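Local coordinates for testis-expressed protein 101 (Mus musculus, PDB 7BPS) that helps control the binding of sperm to the zona pellucida and the migration of spermatozoa into the oviduct, at residues Ser10-Leu15 / Arg21-Thr26; Thr41-Lys46 / Leu149-Gly154; Arg51-Ala56 / Ala158-Lys163; Pro121-Leu126 / Ser130-Met135. All coordinates share one frame; numbering follows the deposited sequence.

In the fold
Contacts 2 and 3 form the buried heart of the chain, where a sheet of the first Ly6/uPAR domain faces a sheet of the second. Strands 37-46 and 52-61 are neighbours in one sheet, strands 143-152 and 158-163 in the other; the centres of contacts 2 and 3 lie about 7 Å apart, and both contacts are wholly apolar. Contact 1 is a surface contact within the first domain, joining strand 6-16, next to 52-61, to the segment 21-26, with hydroxyls, a water and an aromatic ring. Contact 4, about 17 Å from the centre of the chain, is a disulfide-bearing hairpin of the second domain, and the only one with a direct backbone hydrogen bond between its segments.

Contact 1 of 4, residues Ser10-Leu15 / Arg21-Thr26; sequences SQTLSL and RTFNWT. With NAG (2-acetamido-2-deoxy-beta-D-glucopyranose), chain C.
Phe-23 turns the edge of its ring toward two hydroxyl side chains of the strand 10-15, and these three residues carry most of the contact. CZ of the ring lies 3.9 Å from Thr-12 OG1, and CE2 lies 3.9 Å from Ser-14 OG; both oxygens sit at the ring's edge, near its plane. Alternate residues of a strand point to the same side, which is why Thr-12 and Ser-14 can receive one ring together. Phe-23 is the first residue to leave the short helix 19-22, and its CG, trans to the backbone N (chi1 -164°), carries the ring across to the strand, where it also rests on Val-54 of the neighbouring strand. Ser-14 OG has its hydrogen-bonding partner elsewhere, in Glu-16.

Further along, water replaces direct touch. One molecule accepts from Trp-25 NE1 at 3.0 Å and lies 2.7 Å from Ser-10 OG, with a weak bond to Ser-10 O besides. Between the aromatics, Asn-24 turns outward and bears an N-linked sugar, its ND2 bonded to C1 of the NAG, while its OD1 accepts from Thr-26 N in an Asx turn.

Small hydroxyl residues suit a strand at this partly exposed border. Oxygens at the ring's edge face its C-H groups, so the attraction is probably weakly electrostatic, and the water carries the polar link.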
# COMPACT_ATOMS: atom_id res chain seq x y z
N SER A 10 2.52 -2.59 15.68
CA SER A 10 3.57 -3.06 14.75
C SER A 10 3.63 -2.11 13.55
O SER A 10 2.58 -1.59 13.15
CB SER A 10 3.35 -4.49 14.32
OG SER A 10 2.02 -4.66 13.90
N GLN A 11 4.84 -1.86 13.08
CA GLN A 11 5.11 -1.14 11.82
C GLN A 11 6.04 -2.05 11.04
O GLN A 11 7.11 -2.36 11.61
CB GLN A 11 5.71 0.24 12.10
CG GLN A 11 4.73 1.21 12.78
CD GLN A 11 4.60 1.04 14.28
OE1 GLN A 11 5.58 0.89 14.99
NE2 GLN A 11 3.37 1.01 14.78
N THR A 12 5.61 -2.53 9.87
CA THR A 12 6.41 -3.43 8.99
C THR A 12 6.35 -2.91 7.56
O THR A 12 5.33 -2.34 7.12
CB THR A 12 5.94 -4.89 9.08
OG1 THR A 12 4.67 -5.01 8.44
CG2 THR A 12 5.83 -5.37 10.52
N LEU A 13 7.48 -3.08 6.88
CA LEU A 13 7.67 -2.92 5.43
C LEU A 13 8.26 -4.23 4.92
O LEU A 13 9.23 -4.70 5.49
CB LEU A 13 8.64 -1.75 5.19
CG LEU A 13 8.26 -0.38 5.76
CD1 LEU A 13 9.46 0.56 5.75
CD2 LEU A 13 7.11 0.25 4.99
N SER A 14 7.73 -4.78 3.85
CA SER A 14 8.23 -6.04 3.26
C SER A 14 7.85 -6.14 1.79
O SER A 14 6.88 -5.47 1.34
CB SER A 14 7.75 -7.24 4.02
OG SER A 14 6.32 -7.26 4.09
N LEU A 15 8.65 -6.92 1.07
CA LEU A 15 8.33 -7.45 -0.27
C LEU A 15 7.86 -8.89 -0.09
O LEU A 15 8.52 -9.64 0.61
CB LEU A 15 9.56 -7.44 -1.15
CG LEU A 15 9.98 -6.08 -1.67
CD1 LEU A 15 11.30 -6.23 -2.42
CD2 LEU A 15 8.90 -5.55 -2.58
N ARG A 21 -1.79 -15.26 1.10
CA ARG A 21 -1.63 -16.58 1.78
C ARG A 21 -0.83 -16.42 3.08
O ARG A 21 -1.33 -16.82 4.14
CB ARG A 21 -0.93 -17.59 0.86
CG ARG A 21 -1.84 -18.58 0.13
CD ARG A 21 -1.16 -19.94 -0.11
NE ARG A 21 0.04 -19.89 -0.94
CZ ARG A 21 1.31 -20.06 -0.53
NH1 ARG A 21 2.30 -19.98 -1.41
NH2 ARG A 21 1.59 -20.32 0.73
N THR A 22 0.38 -15.87 3.00
CA THR A 22 1.50 -16.11 3.95
C THR A 22 1.58 -15.06 5.07
O THR A 22 2.18 -15.37 6.11
CB THR A 22 2.82 -16.14 3.17
OG1 THR A 22 2.98 -14.84 2.58
CG2 THR A 22 2.83 -17.23 2.13
N PHE A 23 1.03 -13.86 4.87
CA PHE A 23 1.29 -12.68 5.74
C PHE A 23 0.57 -12.86 7.07
O PHE A 23 -0.66 -12.94 7.06
CB PHE A 23 0.81 -11.38 5.09
CG PHE A 23 1.37 -10.14 5.72
CD1 PHE A 23 0.73 -9.54 6.79
CD2 PHE A 23 2.53 -9.56 5.23
CE1 PHE A 23 1.23 -8.38 7.36
CE2 PHE A 23 3.03 -8.40 5.80
CZ PHE A 23 2.38 -7.81 6.86
N ASN A 24 1.34 -12.94 8.16
CA ASN A 24 0.83 -12.98 9.55
C ASN A 24 0.89 -11.56 10.15
O ASN A 24 1.99 -11.11 10.49
CB ASN A 24 1.61 -13.98 10.41
CG ASN A 24 0.95 -14.21 11.75
OD1 ASN A 24 0.12 -13.41 12.17
ND2 ASN A 24 1.30 -15.30 12.43
N TRP A 25 -0.27 -10.91 10.32
CA TRP A 25 -0.42 -9.51 10.82
C TRP A 25 -0.66 -9.46 12.35
O TRP A 25 -0.66 -8.34 12.90
CB TRP A 25 -1.57 -8.83 10.06
CG TRP A 25 -1.50 -7.34 10.04
CD1 TRP A 25 -0.49 -6.55 10.49
CD2 TRP A 25 -2.47 -6.46 9.45
NE1 TRP A 25 -0.80 -5.23 10.27
CE2 TRP A 25 -2.00 -5.15 9.62
CE3 TRP A 25 -3.70 -6.66 8.81
CZ2 TRP A 25 -2.69 -4.05 9.15
CZ3 TRP A 25 -4.40 -5.56 8.36
CH2 TRP A 25 -3.89 -4.27 8.52
N THR A 26 -0.87 -10.60 13.01
CA THR A 26 -0.96 -10.70 14.49
C THR A 26 0.31 -10.12 15.12
O THR A 26 1.41 -10.56 14.77
CB THR A 26 -1.23 -12.15 14.93
OG1 THR A 26 -2.43 -12.57 14.30
CG2 THR A 26 -1.34 -12.31 16.44
C1 NAG C . 0.71 -15.68 13.70
C2 NAG C . -0.04 -17.04 13.64
C3 NAG C . -0.75 -17.30 14.98
C4 NAG C . 0.27 -17.25 16.11
C5 NAG C . 0.93 -15.85 16.10
C6 NAG C . 1.85 -15.75 17.31
C7 NAG C . -0.95 -18.15 11.57
C8 NAG C . -2.12 -18.24 10.62
N2 NAG C . -1.01 -17.17 12.52
O3 NAG C . -1.40 -18.57 15.05
O4 NAG C . -0.36 -17.58 17.37
O5 NAG C . 1.61 -15.59 14.84
O6 NAG C . 2.91 -14.82 17.07
O7 NAG C . -0.03 -18.96 11.48
O HOH W 1 1.71 -3.96 11.28

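Contact 2 of 4, residues Thr41-Lys46 / Leu149-Gly154; sequences TVLLIK and LEFSGG
Leu-43 and Phe-151 cross at about a right angle, and their meeting is the closest in the contact: Leu-43 CD2 stands 3.4 Å from Phe-151 CE1 and 3.5 Å from Phe-151 CZ. The methyl approaches the ring obliquely, spanning the bond between the two carbons. Leu-43 brings it there with CG trans to the backbone N (chi1 179°), whereas Phe-151 has CG trans to its carbonyl carbon (chi1 -61°).

One step along, the geometry changes. Ile-45 and Leu-149 reach for each other tip to tip, CD1 to CD1 at 3.6 Å, each at the end of an extended chain. Ile-45 CD1 also lies 4.2 Å from Phe-151 CZ, so the ring is touched obliquely by both Leu-43 and Ile-45.

The two strands belong to different sheets, one in each of the tandem Ly6/uPAR domains, and they run almost antiparallel (166°) with their axes 12.3 Å apart, too far for backbone pairing. Face-to-face packing of two such sheets sets the backbones at a distance that long apolar side chains span from both sides, which explains leucine, isoleucine and phenylalanine at every second position here. All four are buried.

Val-42 and Leu-44 point to the opposite side of their strand, where Val-42 meets Trp-25 and Leu-44 meets Trp-103. On the far strand, Glu-150 likewise turns from the interface and is exposed, as suits a carboxylate, while Phe-151 also packs on Val-185 of strand 183-193.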
# COMPACT_ATOMS: atom_id res chain seq x y z
N THR A 41 -4.01 -0.73 9.46
CA THR A 41 -3.98 -0.19 8.09
C THR A 41 -2.89 -0.91 7.31
O THR A 41 -1.75 -0.95 7.80
CB THR A 41 -3.71 1.32 8.09
OG1 THR A 41 -4.74 1.93 8.87
CG2 THR A 41 -3.67 1.91 6.70
N VAL A 42 -3.22 -1.44 6.14
CA VAL A 42 -2.21 -2.06 5.24
C VAL A 42 -2.41 -1.50 3.85
O VAL A 42 -3.56 -1.35 3.44
CB VAL A 42 -2.33 -3.60 5.28
CG1 VAL A 42 -3.73 -4.09 4.91
CG2 VAL A 42 -1.27 -4.24 4.42
N LEU A 43 -1.31 -1.22 3.16
CA LEU A 43 -1.28 -0.82 1.73
C LEU A 43 -0.42 -1.84 0.99
O LEU A 43 0.67 -2.16 1.48
CB LEU A 43 -0.68 0.59 1.62
CG LEU A 43 -0.54 1.15 0.20
CD1 LEU A 43 -1.84 1.15 -0.56
CD2 LEU A 43 0.01 2.55 0.26
N LEU A 44 -0.91 -2.34 -0.15
CA LEU A 44 -0.22 -3.36 -0.97
C LEU A 44 -0.04 -2.80 -2.37
O LEU A 44 -1.02 -2.33 -2.93
CB LEU A 44 -1.05 -4.66 -1.01
CG LEU A 44 -1.25 -5.32 0.36
CD1 LEU A 44 -2.59 -4.94 0.98
CD2 LEU A 44 -1.12 -6.82 0.27
N ILE A 45 1.18 -2.81 -2.88
CA ILE A 45 1.50 -2.26 -4.23
C ILE A 45 2.32 -3.29 -5.01
O ILE A 45 3.30 -3.83 -4.46
CB ILE A 45 2.24 -0.92 -4.11
CG1 ILE A 45 1.47 0.07 -3.24
CG2 ILE A 45 2.52 -0.37 -5.48
CD1 ILE A 45 2.31 1.21 -2.72
N LYS A 46 1.92 -3.50 -6.26
CA LYS A 46 2.41 -4.56 -7.16
C LYS A 46 2.53 -3.96 -8.56
O LYS A 46 1.66 -3.15 -8.93
CB LYS A 46 1.38 -5.68 -7.12
CG LYS A 46 1.82 -7.02 -7.66
CD LYS A 46 0.66 -7.91 -8.00
CE LYS A 46 1.13 -9.29 -8.39
NZ LYS A 46 2.07 -9.24 -9.54
N LEU A 149 6.74 6.93 -4.34
CA LEU A 149 5.74 7.15 -3.28
C LEU A 149 6.50 7.41 -2.00
O LEU A 149 7.28 6.56 -1.62
CB LEU A 149 4.81 5.94 -3.16
CG LEU A 149 4.01 5.62 -4.42
CD1 LEU A 149 3.08 4.45 -4.14
CD2 LEU A 149 3.23 6.83 -4.92
N GLU A 150 6.23 8.56 -1.38
CA GLU A 150 6.82 9.03 -0.11
C GLU A 150 5.78 8.81 0.99
O GLU A 150 4.70 9.43 0.89
CB GLU A 150 7.15 10.51 -0.32
CG GLU A 150 8.37 10.99 0.37
CD GLU A 150 9.60 10.35 -0.24
OE1 GLU A 150 9.80 10.49 -1.49
OE2 GLU A 150 10.33 9.70 0.56
N PHE A 151 6.03 7.95 1.96
CA PHE A 151 5.13 7.72 3.12
C PHE A 151 5.74 8.30 4.39
O PHE A 151 6.97 8.19 4.59
CB PHE A 151 4.84 6.24 3.29
CG PHE A 151 4.15 5.64 2.10
CD1 PHE A 151 2.77 5.67 2.01
CD2 PHE A 151 4.88 5.03 1.10
CE1 PHE A 151 2.14 5.08 0.93
CE2 PHE A 151 4.24 4.43 0.03
CZ PHE A 151 2.88 4.46 -0.06
N SER A 152 4.91 8.94 5.22
CA SER A 152 5.33 9.59 6.48
C SER A 152 4.22 9.46 7.51
O SER A 152 3.08 9.22 7.14
CB SER A 152 5.78 11.03 6.28
OG SER A 152 4.81 11.74 5.56
N GLY A 153 4.59 9.51 8.78
CA GLY A 153 3.64 9.38 9.90
C GLY A 153 3.55 7.94 10.32
O GLY A 153 3.97 7.07 9.54
N GLY A 154 3.06 7.73 11.55
CA GLY A 154 2.64 6.43 12.08
C GLY A 154 3.81 5.52 12.30
O GLY A 154 3.55 4.32 12.47

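Contact 3 of 4, residues Arg51-Ala56 / Ala158-Lys163; sequences RTVVLA and ATVQVK
Val-53, Leu-55, Ala-158 and Val-160 meet without any flat group among them, but a ring adjoins them: that of Phe-151, on the strand beside 158-163. Leu-55 CD2 lies over one face of this ring, while Val-160 CG2 comes in near its rim. The ring thus borders the aliphatic cluster formed by the two segments.

Within that cluster, Val-53 and Val-160 reach for each other tip to tip and use both branches. CG1 of Val-53 is 4.0 Å from CG2 of Val-160, and the second pair, Val-53 CG2 with Val-160 CG1, is almost as close at 4.1 Å. Both valines have CG1 trans to the backbone N (chi1 -178° in each), and with this shared torsion CG1 of each meets CG2 of the other. Leu-55 divides its branches: CD2 reaches Ala-158 CB at 4.2 Å, and CD1 reaches Val-160 CG2 at 4.5 Å.

Beta-branched valine favours extended backbone and gives a compact hydrophobic surface; the small Ala-158 leaves room for the longer Leu-55 opposite. Short residues fit a spacing of 9.8 Å between the strand axes, which run at 157° to each other.

Strand 52-61 lies between 6-16 and 37-46 in the first domain's sheet, and 158-163 between 119-126 and 143-152 in the second's, so a central strand of each tandem Ly6/uPAR domain meets the other here.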
# COMPACT_ATOMS: atom_id res chain seq x y z
N ARG A 51 7.00 -8.92 -7.04
CA ARG A 51 6.49 -9.11 -5.66
C ARG A 51 5.61 -7.91 -5.28
O ARG A 51 5.51 -6.90 -6.08
CB ARG A 51 7.64 -9.26 -4.67
CG ARG A 51 8.58 -10.39 -5.04
CD ARG A 51 9.51 -10.65 -3.88
NE ARG A 51 9.94 -12.03 -3.86
CZ ARG A 51 11.08 -12.46 -4.36
NH1 ARG A 51 11.92 -11.61 -4.92
NH2 ARG A 51 11.37 -13.75 -4.28
N THR A 52 4.99 -7.99 -4.12
CA THR A 52 4.06 -6.97 -3.60
C THR A 52 4.74 -6.26 -2.42
O THR A 52 5.22 -6.96 -1.49
CB THR A 52 2.74 -7.61 -3.20
OG1 THR A 52 2.18 -8.14 -4.39
CG2 THR A 52 1.77 -6.64 -2.58
N VAL A 53 4.80 -4.94 -2.48
CA VAL A 53 5.25 -4.11 -1.33
C VAL A 53 4.09 -4.07 -0.32
O VAL A 53 2.96 -3.81 -0.73
CB VAL A 53 5.67 -2.70 -1.79
CG1 VAL A 53 6.16 -1.85 -0.63
CG2 VAL A 53 6.74 -2.80 -2.85
N VAL A 54 4.37 -4.35 0.94
CA VAL A 54 3.37 -4.32 2.04
C VAL A 54 3.86 -3.33 3.12
O VAL A 54 4.95 -3.57 3.73
CB VAL A 54 3.12 -5.73 2.58
CG1 VAL A 54 2.03 -5.75 3.60
CG2 VAL A 54 2.75 -6.68 1.46
N LEU A 55 3.11 -2.23 3.27
CA LEU A 55 3.19 -1.27 4.39
C LEU A 55 2.03 -1.59 5.33
O LEU A 55 0.86 -1.35 4.96
CB LEU A 55 3.13 0.17 3.87
CG LEU A 55 4.18 0.54 2.81
CD1 LEU A 55 3.63 0.34 1.40
CD2 LEU A 55 4.68 1.97 2.96
N ALA A 56 2.34 -2.19 6.48
CA ALA A 56 1.36 -2.65 7.50
C ALA A 56 1.62 -1.94 8.83
O ALA A 56 2.73 -2.06 9.41
CB ALA A 56 1.42 -4.16 7.65
N ALA A 158 8.83 5.85 4.67
CA ALA A 158 9.30 4.94 3.61
C ALA A 158 9.20 5.59 2.24
O ALA A 158 8.42 6.54 2.10
CB ALA A 158 8.47 3.69 3.69
N THR A 159 9.98 5.13 1.26
CA THR A 159 9.77 5.39 -0.19
C THR A 159 9.59 4.05 -0.93
O THR A 159 10.29 3.05 -0.60
CB THR A 159 10.93 6.02 -0.96
OG1 THR A 159 12.18 5.73 -0.35
CG2 THR A 159 10.80 7.49 -1.16
N VAL A 160 8.77 4.09 -1.96
CA VAL A 160 8.49 2.96 -2.87
C VAL A 160 8.71 3.47 -4.28
O VAL A 160 8.09 4.50 -4.65
CB VAL A 160 7.08 2.41 -2.65
CG1 VAL A 160 6.84 1.21 -3.55
CG2 VAL A 160 6.85 2.06 -1.18
N GLN A 161 9.61 2.82 -5.01
CA GLN A 161 9.75 3.06 -6.46
C GLN A 161 8.86 2.04 -7.20
O GLN A 161 8.89 0.83 -6.84
CB GLN A 161 11.21 2.98 -6.86
CG GLN A 161 11.39 3.20 -8.34
CD GLN A 161 12.78 3.63 -8.71
OE1 GLN A 161 12.96 4.62 -9.41
NE2 GLN A 161 13.77 2.89 -8.25
N VAL A 162 8.09 2.55 -8.17
CA VAL A 162 7.10 1.75 -8.95
C VAL A 162 7.22 2.15 -10.41
O VAL A 162 7.00 3.36 -10.75
CB VAL A 162 5.67 1.97 -8.44
CG1 VAL A 162 4.70 1.06 -9.19
CG2 VAL A 162 5.54 1.76 -6.95
N LYS A 163 7.53 1.17 -11.27
CA LYS A 163 7.54 1.36 -12.74
C LYS A 163 6.68 0.29 -13.39
O LYS A 163 6.72 -0.86 -12.90
CB LYS A 163 8.96 1.29 -13.30
CG LYS A 163 9.93 2.27 -12.66
CD LYS A 163 11.30 2.20 -13.25
CE LYS A 163 12.25 3.18 -12.61
NZ LYS A 163 13.43 3.34 -13.49

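Contact 4 of 4, residues Pro121-Leu126 / Ser130-Met135; sequences PTCVAL and SSAPSM
Thr-122 and Met-135 cross at about a right angle in a beta hairpin of the second Ly6/uPAR domain, made by strands 119-126 and 134-136. Thr-122 is buried, and this is the tight side: its CG2 lies 3.5 Å from Met-135 SD, and OG1, hydrogen-bonded to Cys-120 O, touches Met-135 CG. A flexible thioether suits the spot, since the bent end of Met-135 (chi3 95°) can follow the threonine's surface. Pro-121 and Ala-132 pack closely too, CB to CB at 3.9 Å.

Backbone contacts stitch the middle. Thr-122 N donates to Pro-133 O at 3.0 Å, arriving above the carbonyl plane with a bent N-H angle of 136°. Ala-132 CA returns a C-H contact to Thr-122 O at 3.4 Å, and Pro-121 pairs with Ser-134 as an antiparallel non-hydrogen-bonded pair. Proline, lacking an N-H, forgoes no bond to Ser-134 in such a pair.

The other side is looser. Ser-131 and Pro-133 are exposed to solvent, as fits small or polar residues in a connection that largely lacks strand pairing, and Ser-134 is exposed at the start of strand 134-136. Where the two segments diverge, the disulfide from Cys-123 to Cys-129 ties the hairpin's end. Cys-123 SG, placed between its own N and carbonyl carbon (chi1 69°), lies 4.0 Å from Ala-132 CB.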
# COMPACT_ATOMS: atom_id res chain seq x y z
N PRO A 121 9.46 -0.37 -18.72
CA PRO A 121 10.30 -0.80 -17.61
C PRO A 121 9.38 -1.03 -16.42
O PRO A 121 8.50 -0.21 -16.16
CB PRO A 121 11.25 0.39 -17.37
CG PRO A 121 11.21 1.19 -18.66
CD PRO A 121 9.85 0.94 -19.27
N THR A 122 9.58 -2.16 -15.74
CA THR A 122 8.64 -2.67 -14.72
C THR A 122 9.42 -3.04 -13.46
O THR A 122 10.35 -3.84 -13.55
CB THR A 122 7.86 -3.88 -15.27
OG1 THR A 122 7.20 -3.48 -16.48
CG2 THR A 122 6.91 -4.46 -14.24
N CYS A 123 9.00 -2.53 -12.30
CA CYS A 123 9.59 -2.94 -11.00
C CYS A 123 8.76 -2.36 -9.83
O CYS A 123 7.98 -1.42 -10.03
CB CYS A 123 11.03 -2.46 -10.89
SG CYS A 123 11.18 -0.66 -10.76
N VAL A 124 8.97 -2.93 -8.66
CA VAL A 124 8.59 -2.33 -7.36
C VAL A 124 9.72 -2.60 -6.38
O VAL A 124 10.38 -3.66 -6.47
CB VAL A 124 7.27 -2.88 -6.77
CG1 VAL A 124 6.09 -2.56 -7.65
CG2 VAL A 124 7.36 -4.37 -6.49
N ALA A 125 9.95 -1.65 -5.50
CA ALA A 125 10.95 -1.80 -4.43
C ALA A 125 10.69 -0.75 -3.35
O ALA A 125 10.20 0.36 -3.65
CB ALA A 125 12.36 -1.70 -5.00
N LEU A 126 10.95 -1.14 -2.11
CA LEU A 126 11.25 -0.21 -1.01
C LEU A 126 12.62 0.39 -1.31
O LEU A 126 13.54 -0.38 -1.56
CB LEU A 126 11.22 -0.99 0.28
CG LEU A 126 9.81 -1.40 0.68
CD1 LEU A 126 9.86 -2.48 1.74
CD2 LEU A 126 9.04 -0.19 1.16
N SER A 130 16.55 -2.33 -8.09
CA SER A 130 17.89 -2.73 -8.57
C SER A 130 17.89 -2.82 -10.11
O SER A 130 18.96 -2.62 -10.72
CB SER A 130 18.33 -4.01 -7.89
OG SER A 130 17.35 -5.02 -8.02
N SER A 131 16.74 -3.09 -10.71
CA SER A 131 16.55 -3.21 -12.19
C SER A 131 15.07 -3.03 -12.52
O SER A 131 14.24 -3.19 -11.64
CB SER A 131 17.05 -4.55 -12.73
OG SER A 131 16.52 -5.65 -12.00
N ALA A 132 14.77 -2.80 -13.79
CA ALA A 132 13.41 -2.58 -14.31
C ALA A 132 13.34 -3.16 -15.72
O ALA A 132 13.31 -2.43 -16.72
CB ALA A 132 13.07 -1.11 -14.26
N PRO A 133 13.32 -4.50 -15.84
CA PRO A 133 13.24 -5.11 -17.16
C PRO A 133 11.95 -4.65 -17.88
O PRO A 133 10.93 -4.37 -17.25
CB PRO A 133 13.23 -6.61 -16.86
CG PRO A 133 13.72 -6.73 -15.45
CD PRO A 133 13.24 -5.48 -14.75
N SER A 134 12.04 -4.52 -19.18
CA SER A 134 10.91 -4.13 -20.06
C SER A 134 9.88 -5.27 -20.13
O SER A 134 10.28 -6.44 -20.25
CB SER A 134 11.45 -3.71 -21.39
OG SER A 134 10.41 -3.29 -22.24
N MET A 135 8.61 -4.96 -19.96
CA MET A 135 7.49 -5.94 -20.09
C MET A 135 6.45 -5.40 -21.06
O MET A 135 6.22 -4.20 -21.17
CB MET A 135 6.80 -6.21 -18.76
CG MET A 135 7.72 -6.76 -17.72
SD MET A 135 6.81 -7.26 -16.26
CE MET A 135 6.56 -9.00 -16.56